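Local atomic coordinates of vacuolar protein sorting protein 36 (Saccharomyces cerevisiae, PDB entry 2CAY), a protein that probably binds membrane phosphoinositides through its N-terminal GLUE (split PH) domain as part of ESCRT-II, in sorting cargo into multivesicular bodies. Residues A[55-60]-A[125-130]. Numbering follows the deposited sequence.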
ATOM      1  N   ILE A  55      15.626 -18.777   3.062  1.00 15.54           N
ATOM      2  CA  ILE A  55      16.246 -17.487   2.897  1.00 15.70           C
ATOM      3  C   ILE A  55      17.086 -17.219   4.146  1.00 15.76           C
ATOM      4  O   ILE A  55      16.619 -17.453   5.268  1.00 15.97           O
ATOM      5  CB  ILE A  55      15.174 -16.360   2.564  1.00 16.27           C
ATOM      6  CG1 ILE A  55      15.824 -15.131   1.920  1.00 16.37           C
ATOM      7  CG2 ILE A  55      14.355 -15.965   3.795  1.00 15.64           C
ATOM      8  CD1 ILE A  55      16.188 -15.334   0.428  1.00 21.21           C
ATOM      9  N   PHE A  56      18.338 -16.801   3.944  1.00 15.69           N
ATOM     10  CA  PHE A  56      19.271 -16.509   5.045  1.00 15.96           C
ATOM     11  C   PHE A  56      19.641 -15.044   4.984  1.00 14.63           C
ATOM     12  O   PHE A  56      20.008 -14.534   3.906  1.00 15.39           O
ATOM     13  CB  PHE A  56      20.608 -17.274   4.899  1.00 17.40           C
ATOM     14  CG  PHE A  56      20.533 -18.746   5.142  1.00 18.74           C
ATOM     15  CD1 PHE A  56      19.801 -19.580   4.295  1.00 22.26           C
ATOM     16  CD2 PHE A  56      21.231 -19.316   6.196  1.00 23.19           C
ATOM     17  CE1 PHE A  56      19.752 -20.980   4.515  1.00 24.24           C
ATOM     18  CE2 PHE A  56      21.187 -20.710   6.426  1.00 24.35           C
ATOM     19  CZ  PHE A  56      20.454 -21.533   5.582  1.00 22.41           C
ATOM     20  N   LEU A  57      19.601 -14.374   6.121  1.00 13.20           N
ATOM     21  CA  LEU A  57      20.172 -13.061   6.242  1.00 12.32           C
ATOM     22  C   LEU A  57      21.500 -13.204   6.979  1.00 13.48           C
ATOM     23  O   LEU A  57      21.558 -13.816   8.076  1.00 12.34           O
ATOM     24  CB  LEU A  57      19.241 -12.118   7.035  1.00 11.76           C
ATOM     25  CG  LEU A  57      19.845 -10.731   7.356  1.00 10.33           C
ATOM     26  CD1 LEU A  57      19.808  -9.866   6.073  1.00  9.74           C
ATOM     27  CD2 LEU A  57      18.964 -10.077   8.441  1.00  9.24           C
ATOM     28  N   THR A  58      22.550 -12.625   6.404  1.00 12.69           N
ATOM     29  CA  THR A  58      23.827 -12.541   7.089  1.00 15.12           C
ATOM     30  C   THR A  58      24.155 -11.083   7.288  1.00 15.19           C
ATOM     31  O   THR A  58      23.466 -10.174   6.776  1.00 14.97           O
ATOM     32  CB  THR A  58      25.006 -13.249   6.321  1.00 15.30           C
ATOM     33  OG1 THR A  58      25.433 -12.418   5.241  1.00 16.73           O
ATOM     34  CG2 THR A  58      24.649 -14.649   5.801  1.00 16.83           C
ATOM     35  N   SER A  59      25.229 -10.853   8.036  1.00 15.80           N
ATOM     36  CA  SER A  59      25.825  -9.559   8.196  1.00 17.29           C
ATOM     37  C   SER A  59      26.175  -8.848   6.854  1.00 17.77           C
ATOM     38  O   SER A  59      26.294  -7.643   6.831  1.00 19.79           O
ATOM     39  CB  SER A  59      27.116  -9.679   9.071  1.00 17.53           C
ATOM     40  OG  SER A  59      27.944 -10.784   8.689  1.00 20.61           O
ATOM     41  N   GLN A  60      26.325  -9.593   5.764  1.00 16.90           N
ATOM     42  CA  GLN A  60      26.759  -9.025   4.492  1.00 17.50           C
ATOM     43  C   GLN A  60      25.778  -9.222   3.358  1.00 15.18           C
ATOM     44  O   GLN A  60      25.836  -8.486   2.383  1.00 15.08           O
ATOM     45  CB  GLN A  60      28.071  -9.693   4.046  1.00 16.99           C
ATOM     46  CG  GLN A  60      29.230  -9.489   5.030  1.00 20.52           C
ATOM     47  CD  GLN A  60      30.505 -10.140   4.535  1.00 21.29           C
ATOM     48  OE1 GLN A  60      30.654 -10.395   3.349  1.00 25.93           O
ATOM     49  NE2 GLN A  60      31.433 -10.412   5.452  1.00 25.05           N
ATOM     50  N   SER A 125      11.995  -9.652   7.788  1.00  8.17           N
ATOM     51  CA  SER A 125      12.026  -8.303   7.234  1.00  8.98           C
ATOM     52  C   SER A 125      12.584  -7.315   8.246  1.00  9.71           C
ATOM     53  O   SER A 125      13.373  -6.455   7.898  1.00  9.88           O
ATOM     54  CB  SER A 125      10.639  -7.872   6.779  1.00  8.06           C
ATOM     55  OG  SER A 125      10.175  -8.768   5.777  1.00 10.61           O
ATOM     56  N   GLN A 126      12.151  -7.437   9.504  1.00 10.07           N
ATOM     57  CA  GLN A 126      12.676  -6.554  10.562  1.00 10.97           C
ATOM     58  C   GLN A 126      14.204  -6.697  10.734  1.00  9.25           C
ATOM     59  O   GLN A 126      14.930  -5.693  10.844  1.00 10.00           O
ATOM     60  CB  GLN A 126      11.949  -6.848  11.886  1.00 11.09           C
ATOM     61  CG  GLN A 126      10.513  -6.235  11.870  1.00 14.17           C
ATOM     62  CD  GLN A 126       9.655  -6.643  13.076  1.00 15.37           C
ATOM     63  OE1 GLN A 126       9.902  -7.668  13.719  1.00 22.59           O
ATOM     64  NE2 GLN A 126       8.634  -5.834  13.378  1.00 20.24           N
ATOM     65  N   ALA A 127      14.687  -7.928  10.730  1.00  8.70           N
ATOM     66  CA  ALA A 127      16.119  -8.193  10.863  1.00  8.91           C
ATOM     67  C   ALA A 127      16.876  -7.600   9.630  1.00  9.08           C
ATOM     68  O   ALA A 127      17.947  -7.018   9.752  1.00  8.43           O
ATOM     69  CB  ALA A 127      16.348  -9.694  10.954  1.00  8.77           C
ATOM     70  N   THR A 128      16.290  -7.742   8.446  1.00  9.11           N
ATOM     71  CA  THR A 128      16.913  -7.224   7.210  1.00  9.69           C
ATOM     72  C   THR A 128      16.987  -5.692   7.226  1.00  9.96           C
ATOM     73  O   THR A 128      18.017  -5.120   6.866  1.00  9.96           O
ATOM     74  CB  THR A 128      16.144  -7.709   5.938  1.00  8.86           C
ATOM     75  OG1 THR A 128      16.155  -9.150   5.891  1.00 10.46           O
ATOM     76  CG2 THR A 128      16.831  -7.152   4.656  1.00 10.24           C
ATOM     77  N   GLU A 129      15.905  -5.040   7.655  1.00 11.62           N
ATOM     78  CA  GLU A 129      15.904  -3.577   7.832  1.00 14.35           C
ATOM     79  C   GLU A 129      17.069  -3.111   8.725  1.00 13.58           C
ATOM     80  O   GLU A 129      17.758  -2.122   8.409  1.00 13.47           O
ATOM     81  CB  GLU A 129      14.581  -3.099   8.434  1.00 13.65           C
ATOM     82  CG  GLU A 129      13.379  -3.096   7.471  1.00 19.03           C
ATOM     83  CD  GLU A 129      12.022  -2.715   8.149  1.00 21.81           C
ATOM     84  OE1 GLU A 129      11.870  -2.846   9.403  1.00 31.26           O
ATOM     85  OE2 GLU A 129      11.074  -2.340   7.395  1.00 31.50           O
ATOM     86  N   ARG A 130      17.303  -3.845   9.816  1.00 13.90           N
ATOM     87  CA  ARG A 130      18.351  -3.501  10.776  1.00 16.05           C
ATOM     88  C   ARG A 130      19.742  -3.724  10.184  1.00 15.01           C
ATOM     89  O   ARG A 130      20.598  -2.868  10.360  1.00 14.97           O
ATOM     90  CB  ARG A 130      18.188  -4.292  12.081  1.00 15.33           C
ATOM     91  CG  ARG A 130      19.185  -3.908  13.186  1.00 18.84           C
ATOM     92  CD  ARG A 130      18.815  -4.516  14.547  1.00 21.10           C
ATOM     93  NE  ARG A 130      17.646  -3.826  15.092  1.00 32.49           N
ATOM     94  CZ  ARG A 130      17.636  -3.053  16.176  1.00 35.47           C
ATOM     95  NH1 ARG A 130      18.730  -2.898  16.926  1.00 37.44           N
ATOM     96  NH2 ARG A 130      16.504  -2.458  16.526  1.00 37.55           N
TER
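Leu57 makes a small, buried, apolar strand-to-helix contact with Ala127 and Thr128, where strand 53-58 faces the C-terminal helix 122-137 that caps one end of the two-sheet sandwich of this PH-type domain. The surface buried between 55-60 and 125-130, 125 Å² in all, comes on the strand side from Leu57 alone. The Leu57 side chain points at the helix, its CG trans to the backbone N (chi1 173°), and chi2 of 76° spreads the two methyls over neighbouring helix residues. CD2 abuts the backbone at the Ala127-Thr128 peptide, 3.5 Å from Ala127 C and 3.6 Å from Thr128 N, while Ala127 CB touches the same methyl at 3.6 Å. CD1 takes the neighbouring position, 3.7 Å from Thr128 OG1, where the two side chains meet at a slant. That hydroxyl can lie against a hydrocarbon because it is hydrogen-bonded to Phe124 O, one helical turn back. Phe124 and Ala131 also touch Leu57, so the leucine sits on one stripe of the helix, while Val85 of strand 82-88 packs against Thr128 from the other sheet. Cut back to an alanine, Leu57 would lose CG and both methyls, which would probably leave a gap beside Ala127 and Thr128 and weaken the hold of helix on strand. Cohesion between the two segments therefore rests on close van der Waals fit, with the threonine hydroxyl satisfied within its own helix rather than by the strand.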